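Local atomic coordinates of extracellular protein 11-1 (Passalora fulva, PDB entry 6ZUS), a protein that is a secreted avirulence effector of a fungal plant pathogen that binds zinc and belongs to an effector family linked to plant resistance proteins. Residues 28-31 and 32-35; 36-40 and 41-45; 90-93 and 94-97; 100-103 and 104-108. One frame throughout, in Å; residues are numbered along the deposited sequence.

Overall arrangement
Contacts 1 and 2 follow one another along helix 31-40, the first at its start and the second where it runs out into a loop; contact 4 forms helix 101-109, and contact 3 is the hairpin just before it. Contacts 1, 2 and 4 are partly buried, their inner sides packed on the four-stranded antiparallel sheet. Contact 3 lies at the surface, its centre about 23 Å from that of the chain. Backbone bonding and a serine cap dominate contact 1, aromatic packing with a lysine-carbonyl cluster contact 2, a carboxylate-held turn contact 3, and regular helix bonding contact 4. Contacts 2 and 4 are joined by the Asp45-Arg107 salt bridge.

Contact 1: 28-31 and 32-35; sequences YCSY and DSLY
Ser30 and Ser33 tie the first turn of the helix together with hydrogen bonds in both directions. Ser30 OG, turned between its own backbone N and carbonyl carbon (chi1 64°), accepts from Ser33 N at 2.9 Å, the capping bond. In return Ser33 OG donates to Ser30 O at 2.7 Å, and the same oxygen takes Leu34 N at 3.0 Å, so two donors grip one carbonyl. One residue on, Tyr35 N reaches Tyr31 O at 2.8 Å and continues the helical pattern.

Aromatic contact is lateral. The rings of Tyr31, in the modelled one of two conformers, and Tyr35 lie side by side and point the same way; their planes are 18° apart but slid so far that the centroids stand 5.5 Å apart. Tyr31 CE1 comes within 3.4 Å of Tyr35 CD2. Tyr35 OH is held by Ala56 N.

Apolar contact is sparse, Cys29 CB lying 4.5 Å from Leu34 CD1. Leu34 turns inward onto Trp13, Ile60 and Val78, while Cys29 is bonded to Cys76 of strand 71-86. The whole is a serine N-cap opening helix 31-40, with a disulfide fastening the residue before the cap to the sheet.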
# COMPACT_ATOMS: atom_id res chain seq x y z
N TYR A 28 2.11 -10.89 -17.41
CA TYR A 28 0.82 -10.61 -16.71
C TYR A 28 0.78 -9.20 -16.11
O TYR A 28 -0.31 -8.60 -16.00
CB TYR A 28 0.60 -11.70 -15.65
CG TYR A 28 0.28 -13.05 -16.25
CD1 TYR A 28 -1.02 -13.38 -16.60
CD2 TYR A 28 1.28 -13.96 -16.57
CE1 TYR A 28 -1.32 -14.60 -17.20
CE2 TYR A 28 1.00 -15.17 -17.17
CZ TYR A 28 -0.31 -15.52 -17.48
OH TYR A 28 -0.62 -16.74 -18.06
N CYS A 29 1.92 -8.72 -15.60
CA CYS A 29 2.07 -7.41 -14.90
C CYS A 29 3.08 -6.57 -15.66
O CYS A 29 4.06 -7.14 -16.19
CB CYS A 29 2.60 -7.55 -13.46
SG CYS A 29 1.62 -8.74 -12.51
N SER A 30 2.86 -5.27 -15.64
CA SER A 30 3.77 -4.26 -16.23
C SER A 30 3.95 -3.13 -15.23
O SER A 30 3.04 -2.90 -14.39
CB SER A 30 3.24 -3.76 -17.56
OG SER A 30 1.99 -3.07 -17.45
N TYR A 31 5.09 -2.45 -15.34
CA TYR A 31 5.42 -1.15 -14.68
C TYR A 31 4.20 -0.25 -14.84
O TYR A 31 3.74 0.34 -13.87
CB TYR A 31 6.64 -0.46 -15.30
CG TYR A 31 7.04 0.84 -14.63
CD1 TYR A 31 6.30 2.00 -14.82
CD2 TYR A 31 8.11 0.89 -13.76
CE1 TYR A 31 6.60 3.17 -14.16
CE2 TYR A 31 8.44 2.06 -13.10
CZ TYR A 31 7.68 3.19 -13.29
OH TYR A 31 8.02 4.31 -12.63
N ASP A 32 3.69 -0.19 -16.07
CA ASP A 32 2.59 0.74 -16.46
C ASP A 32 1.29 0.36 -15.76
O ASP A 32 0.58 1.26 -15.30
CB ASP A 32 2.37 0.81 -17.97
CG ASP A 32 3.11 1.98 -18.63
OD1 ASP A 32 4.35 2.14 -18.38
OD2 ASP A 32 2.44 2.75 -19.37
N SER A 33 0.93 -0.92 -15.77
CA SER A 33 -0.31 -1.41 -15.12
C SER A 33 -0.24 -1.11 -13.61
O SER A 33 -1.26 -0.70 -13.05
CB SER A 33 -0.52 -2.90 -15.36
OG SER A 33 0.49 -3.69 -14.69
N LEU A 34 0.93 -1.29 -13.02
CA LEU A 34 1.10 -1.09 -11.54
C LEU A 34 1.08 0.41 -11.24
O LEU A 34 0.44 0.84 -10.28
CB LEU A 34 2.37 -1.78 -11.06
CG LEU A 34 2.28 -3.31 -11.08
CD1 LEU A 34 3.63 -3.99 -10.97
CD2 LEU A 34 1.33 -3.77 -10.00
N TYR A 35 1.70 1.23 -12.10
CA TYR A 35 1.63 2.71 -11.93
C TYR A 35 0.16 3.13 -12.03
O TYR A 35 -0.30 4.01 -11.23
CB TYR A 35 2.65 3.40 -12.86
CG TYR A 35 3.37 4.52 -12.14
CD1 TYR A 35 2.67 5.70 -11.83
CD2 TYR A 35 4.67 4.39 -11.67
CE1 TYR A 35 3.25 6.77 -11.14
CE2 TYR A 35 5.25 5.44 -10.95
CZ TYR A 35 4.55 6.64 -10.69
OH TYR A 35 5.07 7.70 -9.97

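Contact 2: 36-40 and 41-45; sequences QQFNL and WKKND
Phe38 and Trp41 form the tight part of this contact, where helix 31-40 gives way to loop. The edge of the phenyl ring meets the face of the indole six-membered ring, planes at 65°, with Phe38 CD1 3.6 Å from Trp41 CE3. With CG beside its backbone N (chi1 -60°), the indole of Trp41 is laid against the last helical turn, with Phe38 CA over a face of its five-membered ring, 3.8 Å from the centroid. Trp41 NE1 is buried without a polar partner.

Lys43 turns back too, bent at its second and fourth torsions. CE passes over one face of the Phe38 ring, 4.1 Å from the centroid, and NZ adds a cation-pi contact from the same face. Lys43 NZ donates to Phe38 O and Trp41 O, at 3.0 Å each. Phe38 O is gripped a second time by Trp41 N, 3.0 Å away and 58° out of the carbonyl plane, from the face opposite the lysine.

The outer side is looser. Leu40 and Lys42 are exposed and set off away from the contact; near the Lys43 ammonium a water donates to Asn39 O and, at 2.7 Å, to Trp41 O. Inward, Phe38 and Trp41 rest on Val78 and Ala80. The arrangement is that of an amphipathic helix packed on a sheet, with Lys43 of the following loop bridging helix carbonyl Phe38 O and loop carbonyl Trp41 O.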
# COMPACT_ATOMS: atom_id res chain seq x y z
N GLN A 36 -0.67 2.51 -12.87
CA GLN A 36 -2.09 2.89 -12.99
C GLN A 36 -2.80 2.50 -11.69
O GLN A 36 -3.75 3.19 -11.31
CB GLN A 36 -2.87 2.21 -14.12
CG GLN A 36 -2.44 2.58 -15.53
CD GLN A 36 -3.24 1.82 -16.56
OE1 GLN A 36 -3.03 0.62 -16.79
NE2 GLN A 36 -4.18 2.52 -17.20
N GLN A 37 -2.42 1.39 -11.08
CA GLN A 37 -3.03 1.03 -9.76
C GLN A 37 -2.68 2.13 -8.76
O GLN A 37 -3.59 2.58 -8.04
CB GLN A 37 -2.58 -0.37 -9.31
CG GLN A 37 -3.32 -1.45 -10.12
CD GLN A 37 -4.80 -1.59 -9.84
OE1 GLN A 37 -5.36 -1.07 -8.88
NE2 GLN A 37 -5.46 -2.42 -10.63
N PHE A 38 -1.43 2.57 -8.71
CA PHE A 38 -1.03 3.67 -7.82
C PHE A 38 -1.91 4.91 -8.08
O PHE A 38 -2.38 5.57 -7.14
CB PHE A 38 0.46 4.00 -7.95
CG PHE A 38 0.83 5.28 -7.27
CD1 PHE A 38 1.00 5.34 -5.90
CD2 PHE A 38 0.95 6.46 -8.01
CE1 PHE A 38 1.31 6.52 -5.27
CE2 PHE A 38 1.28 7.64 -7.39
CZ PHE A 38 1.43 7.68 -6.02
N ASN A 39 -2.14 5.25 -9.34
CA ASN A 39 -2.98 6.42 -9.72
C ASN A 39 -4.40 6.29 -9.15
O ASN A 39 -5.01 7.32 -8.93
CB ASN A 39 -2.98 6.63 -11.23
CG ASN A 39 -1.62 7.11 -11.73
OD1 ASN A 39 -0.77 7.57 -10.96
ND2 ASN A 39 -1.43 7.00 -13.04
N LEU A 40 -4.92 5.07 -8.88
CA LEU A 40 -6.28 4.90 -8.30
C LEU A 40 -6.31 5.08 -6.78
O LEU A 40 -7.41 5.16 -6.21
CB LEU A 40 -6.76 3.51 -8.65
CG LEU A 40 -7.05 3.30 -10.14
CD1 LEU A 40 -7.36 1.83 -10.41
CD2 LEU A 40 -8.22 4.20 -10.56
N TRP A 41 -5.16 5.05 -6.10
CA TRP A 41 -5.15 5.29 -4.63
C TRP A 41 -5.84 6.63 -4.34
O TRP A 41 -5.63 7.59 -5.11
CB TRP A 41 -3.74 5.29 -4.02
CG TRP A 41 -2.96 4.03 -4.17
CD1 TRP A 41 -3.30 2.88 -4.83
CD2 TRP A 41 -1.65 3.83 -3.63
NE1 TRP A 41 -2.28 1.97 -4.70
CE2 TRP A 41 -1.25 2.53 -3.99
CE3 TRP A 41 -0.77 4.64 -2.87
CZ2 TRP A 41 0.02 2.03 -3.62
CZ3 TRP A 41 0.44 4.12 -2.47
CH2 TRP A 41 0.83 2.83 -2.85
N LYS A 42 -6.62 6.66 -3.27
CA LYS A 42 -7.31 7.89 -2.81
C LYS A 42 -6.27 8.85 -2.24
O LYS A 42 -5.61 8.50 -1.23
CB LYS A 42 -8.30 7.65 -1.68
CG LYS A 42 -9.59 6.93 -2.00
CD LYS A 42 -10.46 6.85 -0.72
CE LYS A 42 -11.71 5.99 -0.89
NZ LYS A 42 -12.43 5.77 0.39
N LYS A 43 -6.15 10.04 -2.80
CA LYS A 43 -5.07 11.00 -2.35
C LYS A 43 -5.68 12.15 -1.52
O LYS A 43 -4.89 12.99 -0.99
CB LYS A 43 -4.20 11.37 -3.56
CG LYS A 43 -3.72 10.12 -4.30
CD LYS A 43 -2.41 10.14 -4.95
CE LYS A 43 -2.07 8.79 -5.54
NZ LYS A 43 -3.12 8.37 -6.49
N ASN A 44 -6.98 12.09 -1.22
CA ASN A 44 -7.69 13.13 -0.44
C ASN A 44 -8.46 12.49 0.71
O ASN A 44 -9.51 13.03 1.09
CB ASN A 44 -8.61 13.95 -1.33
CG ASN A 44 -9.68 13.09 -1.94
OD1 ASN A 44 -9.61 11.86 -1.86
ND2 ASN A 44 -10.68 13.72 -2.54
N ASP A 45 -7.87 11.49 1.36
CA ASP A 45 -8.44 10.98 2.63
C ASP A 45 -8.49 12.11 3.67
O ASP A 45 -7.58 12.96 3.70
CB ASP A 45 -7.66 9.78 3.15
CG ASP A 45 -8.31 9.11 4.35
OD1 ASP A 45 -9.30 8.39 4.11
OD2 ASP A 45 -7.84 9.32 5.50
O HOH W 1 -7.09 8.81 -6.98

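Contact 3: 90-93 and 94-97; sequences WFDG and QQWF
Asp92 OD1 is gripped by two backbone amides of the hairpin loop: Gln94 N at 2.8 Å, on the anti side and 32° out of the carboxylate plane, and Gln95 N at 2.9 Å, nearly along the C-O axis. The donors come from opposite faces of that plane. The bond to Gln94 N closes an Asx turn, the first torsion (chi1 78°) folding the carboxylate back over it. Asp92 N returns a bond to Gln95 O at 3.0 Å, and a water links Asp92 OD2 to Gln95 NE2. Gly93 takes a positive phi of 106°, suited to glycine.

Trp90 and Phe97 are an antiparallel hydrogen-bonded pair: Trp90 N to Phe97 O is 2.8 Å and Phe97 N to Trp90 O 2.7 Å. On their face Phe97 CE1 lies 3.5 Å from Asp92 OD2, and both rings touch Ala46. Phe91 and Trp96, a non-hydrogen-bonded pair, cross on the other face. Phe91 CB stands 3.6 Å from the centroid of the indole six-membered ring, and the phenyl edge leans toward the five-membered ring.

With two amides and a water donating to it, Asp92 probably stays ionised and, by tying both amides, probably holds the shape of this surface turn.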
# COMPACT_ATOMS: atom_id res chain seq x y z
N TRP A 90 -9.44 11.67 13.82
CA TRP A 90 -9.55 13.02 13.24
C TRP A 90 -11.03 13.25 12.97
O TRP A 90 -11.65 12.40 12.29
CB TRP A 90 -8.71 13.09 11.95
CG TRP A 90 -9.06 14.24 11.06
CD1 TRP A 90 -9.78 14.23 9.89
CD2 TRP A 90 -8.77 15.61 11.35
NE1 TRP A 90 -9.91 15.51 9.41
CE2 TRP A 90 -9.27 16.37 10.27
CE3 TRP A 90 -8.09 16.24 12.41
CZ2 TRP A 90 -9.16 17.76 10.24
CZ3 TRP A 90 -7.96 17.61 12.37
CH2 TRP A 90 -8.50 18.35 11.31
N PHE A 91 -11.54 14.41 13.39
CA PHE A 91 -12.92 14.86 13.06
C PHE A 91 -12.87 15.81 11.85
O PHE A 91 -12.20 16.87 11.94
CB PHE A 91 -13.54 15.46 14.33
CG PHE A 91 -14.99 15.78 14.15
CD1 PHE A 91 -15.93 14.76 14.08
CD2 PHE A 91 -15.40 17.09 13.96
CE1 PHE A 91 -17.27 15.06 13.90
CE2 PHE A 91 -16.75 17.39 13.77
CZ PHE A 91 -17.67 16.37 13.74
N ASP A 92 -13.55 15.50 10.75
CA ASP A 92 -13.46 16.31 9.51
C ASP A 92 -14.50 17.44 9.53
O ASP A 92 -14.65 18.10 8.49
CB ASP A 92 -13.59 15.46 8.24
CG ASP A 92 -15.02 15.04 7.90
OD1 ASP A 92 -15.87 15.12 8.83
OD2 ASP A 92 -15.27 14.62 6.73
N GLY A 93 -15.23 17.63 10.62
CA GLY A 93 -16.35 18.60 10.67
C GLY A 93 -17.72 17.93 10.67
O GLY A 93 -18.70 18.58 11.13
N GLN A 94 -17.81 16.69 10.17
CA GLN A 94 -19.07 15.92 10.07
C GLN A 94 -18.94 14.55 10.77
O GLN A 94 -19.92 14.13 11.37
CB GLN A 94 -19.44 15.77 8.60
CG GLN A 94 -19.65 17.10 7.90
CD GLN A 94 -20.44 16.95 6.62
OE1 GLN A 94 -19.87 16.92 5.53
NE2 GLN A 94 -21.76 16.82 6.77
N GLN A 95 -17.79 13.88 10.69
CA GLN A 95 -17.61 12.54 11.31
C GLN A 95 -16.14 12.31 11.65
O GLN A 95 -15.27 13.04 11.14
CB GLN A 95 -18.13 11.43 10.39
CG GLN A 95 -17.30 11.18 9.14
CD GLN A 95 -17.93 10.15 8.23
OE1 GLN A 95 -18.40 9.09 8.68
NE2 GLN A 95 -17.99 10.48 6.95
N TRP A 96 -15.91 11.32 12.50
CA TRP A 96 -14.58 10.84 12.93
C TRP A 96 -13.99 9.84 11.93
O TRP A 96 -14.71 8.91 11.40
CB TRP A 96 -14.64 10.21 14.30
CG TRP A 96 -14.99 11.19 15.37
CD1 TRP A 96 -16.23 11.49 15.89
CD2 TRP A 96 -14.03 12.00 16.05
NE1 TRP A 96 -16.09 12.45 16.86
CE2 TRP A 96 -14.76 12.78 16.98
CE3 TRP A 96 -12.64 12.14 15.95
CZ2 TRP A 96 -14.11 13.70 17.80
CZ3 TRP A 96 -12.01 13.04 16.77
CH2 TRP A 96 -12.74 13.81 17.68
N PHE A 97 -12.67 9.93 11.80
CA PHE A 97 -11.80 9.03 11.00
C PHE A 97 -10.70 8.49 11.89
O PHE A 97 -10.07 9.22 12.68
CB PHE A 97 -11.21 9.79 9.80
CG PHE A 97 -12.25 10.16 8.78
CD1 PHE A 97 -13.04 11.30 8.96
CD2 PHE A 97 -12.45 9.39 7.65
CE1 PHE A 97 -13.99 11.66 8.01
CE2 PHE A 97 -13.41 9.75 6.71
CZ PHE A 97 -14.21 10.86 6.91
O HOH W 2 -17.27 12.80 5.87

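Contact 4: 100-103 and 104-108; sequences DVKP and YTERV
Asp100 O and Tyr104 N start a regular run of alpha-helical bonds across the two segments, at 3.1 Å and nearly straight out from the carbonyl. Thr105 N to Val101 O (2.9 Å), Glu106 N to Lys102 O (3.0 Å) and Arg107 N to Pro103 O (3.0 Å) follow. Pro103 falls in the first turn, where its missing N-H costs no helical bond. Asp100 is the N-cap residue, though its carboxylate makes no capping bond; its backbone N is taken by Asp98.

The segments make up nearly all of helix 101-109, laid against the main antiparallel sheet: Val101 touches Lys7 and Ile133, Thr105 meets Leu11, and Tyr104 packs on Ala82 and Val85.

Thr105 OG1 lies 2.6 Å from Val101 O. This buried hydroxyl, beside its backbone N (chi1 -57°), donates from the face opposite the amide and is satisfied within the helix. On the solvent side Lys102 NZ forms a weak salt bridge with Glu106 OE2 at 3.4 Å, doubled by a water that donates to OE2 and accepts from NZ; Trp113 N also holds OE2. Arg107 bends its guanidinium back over Pro103, one face toward Pro103 O, while its NE pairs with Asp45 and NH1 with Asp98 O.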
# COMPACT_ATOMS: atom_id res chain seq x y z
N ASP A 100 -5.06 5.50 12.18
CA ASP A 100 -4.11 4.37 12.40
C ASP A 100 -3.79 3.74 11.06
O ASP A 100 -4.62 3.81 10.14
CB ASP A 100 -4.68 3.35 13.39
CG ASP A 100 -4.62 3.85 14.87
OD1 ASP A 100 -4.14 5.03 15.13
OD2 ASP A 100 -5.06 3.09 15.78
N VAL A 101 -2.61 3.15 10.94
CA VAL A 101 -2.10 2.72 9.61
C VAL A 101 -3.06 1.69 9.00
O VAL A 101 -3.29 1.75 7.78
CB VAL A 101 -0.64 2.22 9.61
CG1 VAL A 101 0.30 3.31 10.04
CG2 VAL A 101 -0.47 0.98 10.46
N LYS A 102 -3.64 0.78 9.77
CA LYS A 102 -4.53 -0.24 9.16
C LYS A 102 -5.75 0.40 8.47
O LYS A 102 -5.94 0.24 7.26
CB LYS A 102 -4.92 -1.27 10.19
CG LYS A 102 -5.99 -2.22 9.73
CD LYS A 102 -6.33 -3.16 10.86
CE LYS A 102 -7.17 -4.36 10.49
NZ LYS A 102 -8.30 -3.97 9.64
N PRO A 103 -6.64 1.13 9.19
CA PRO A 103 -7.84 1.69 8.56
C PRO A 103 -7.46 2.69 7.47
O PRO A 103 -8.15 2.69 6.43
CB PRO A 103 -8.65 2.33 9.72
CG PRO A 103 -7.66 2.48 10.84
CD PRO A 103 -6.65 1.36 10.66
N TYR A 104 -6.46 3.55 7.72
CA TYR A 104 -6.00 4.55 6.73
C TYR A 104 -5.61 3.83 5.43
O TYR A 104 -6.07 4.20 4.35
CB TYR A 104 -4.85 5.39 7.28
CG TYR A 104 -4.15 6.21 6.23
CD1 TYR A 104 -4.67 7.41 5.73
CD2 TYR A 104 -2.92 5.81 5.73
CE1 TYR A 104 -4.03 8.14 4.74
CE2 TYR A 104 -2.27 6.53 4.74
CZ TYR A 104 -2.81 7.69 4.24
OH TYR A 104 -2.11 8.33 3.25
N THR A 105 -4.74 2.82 5.51
CA THR A 105 -4.25 2.06 4.32
C THR A 105 -5.45 1.46 3.58
O THR A 105 -5.55 1.56 2.34
CB THR A 105 -3.23 0.98 4.72
OG1 THR A 105 -2.15 1.63 5.40
CG2 THR A 105 -2.80 0.22 3.47
N GLU A 106 -6.36 0.84 4.32
CA GLU A 106 -7.54 0.19 3.68
C GLU A 106 -8.43 1.22 2.96
O GLU A 106 -8.88 0.90 1.84
CB GLU A 106 -8.30 -0.63 4.71
CG GLU A 106 -7.52 -1.82 5.14
CD GLU A 106 -8.25 -2.72 6.13
OE1 GLU A 106 -9.27 -2.21 6.69
OE2 GLU A 106 -7.87 -3.93 6.29
N ARG A 107 -8.59 2.44 3.51
CA ARG A 107 -9.35 3.53 2.81
C ARG A 107 -8.62 4.01 1.55
O ARG A 107 -9.27 4.18 0.51
CB ARG A 107 -9.65 4.71 3.75
CG ARG A 107 -10.63 4.33 4.87
CD ARG A 107 -11.20 5.57 5.53
NE ARG A 107 -10.16 6.49 5.98
CZ ARG A 107 -9.56 6.43 7.17
NH1 ARG A 107 -9.96 5.57 8.08
NH2 ARG A 107 -8.61 7.31 7.47
N VAL A 108 -7.32 4.20 1.63
CA VAL A 108 -6.52 4.82 0.54
C VAL A 108 -6.28 3.80 -0.59
O VAL A 108 -6.36 4.21 -1.77
CB VAL A 108 -5.23 5.40 1.15
CG1 VAL A 108 -4.18 5.70 0.09
CG2 VAL A 108 -5.58 6.63 1.98
O HOH W 3 -7.00 -5.99 7.74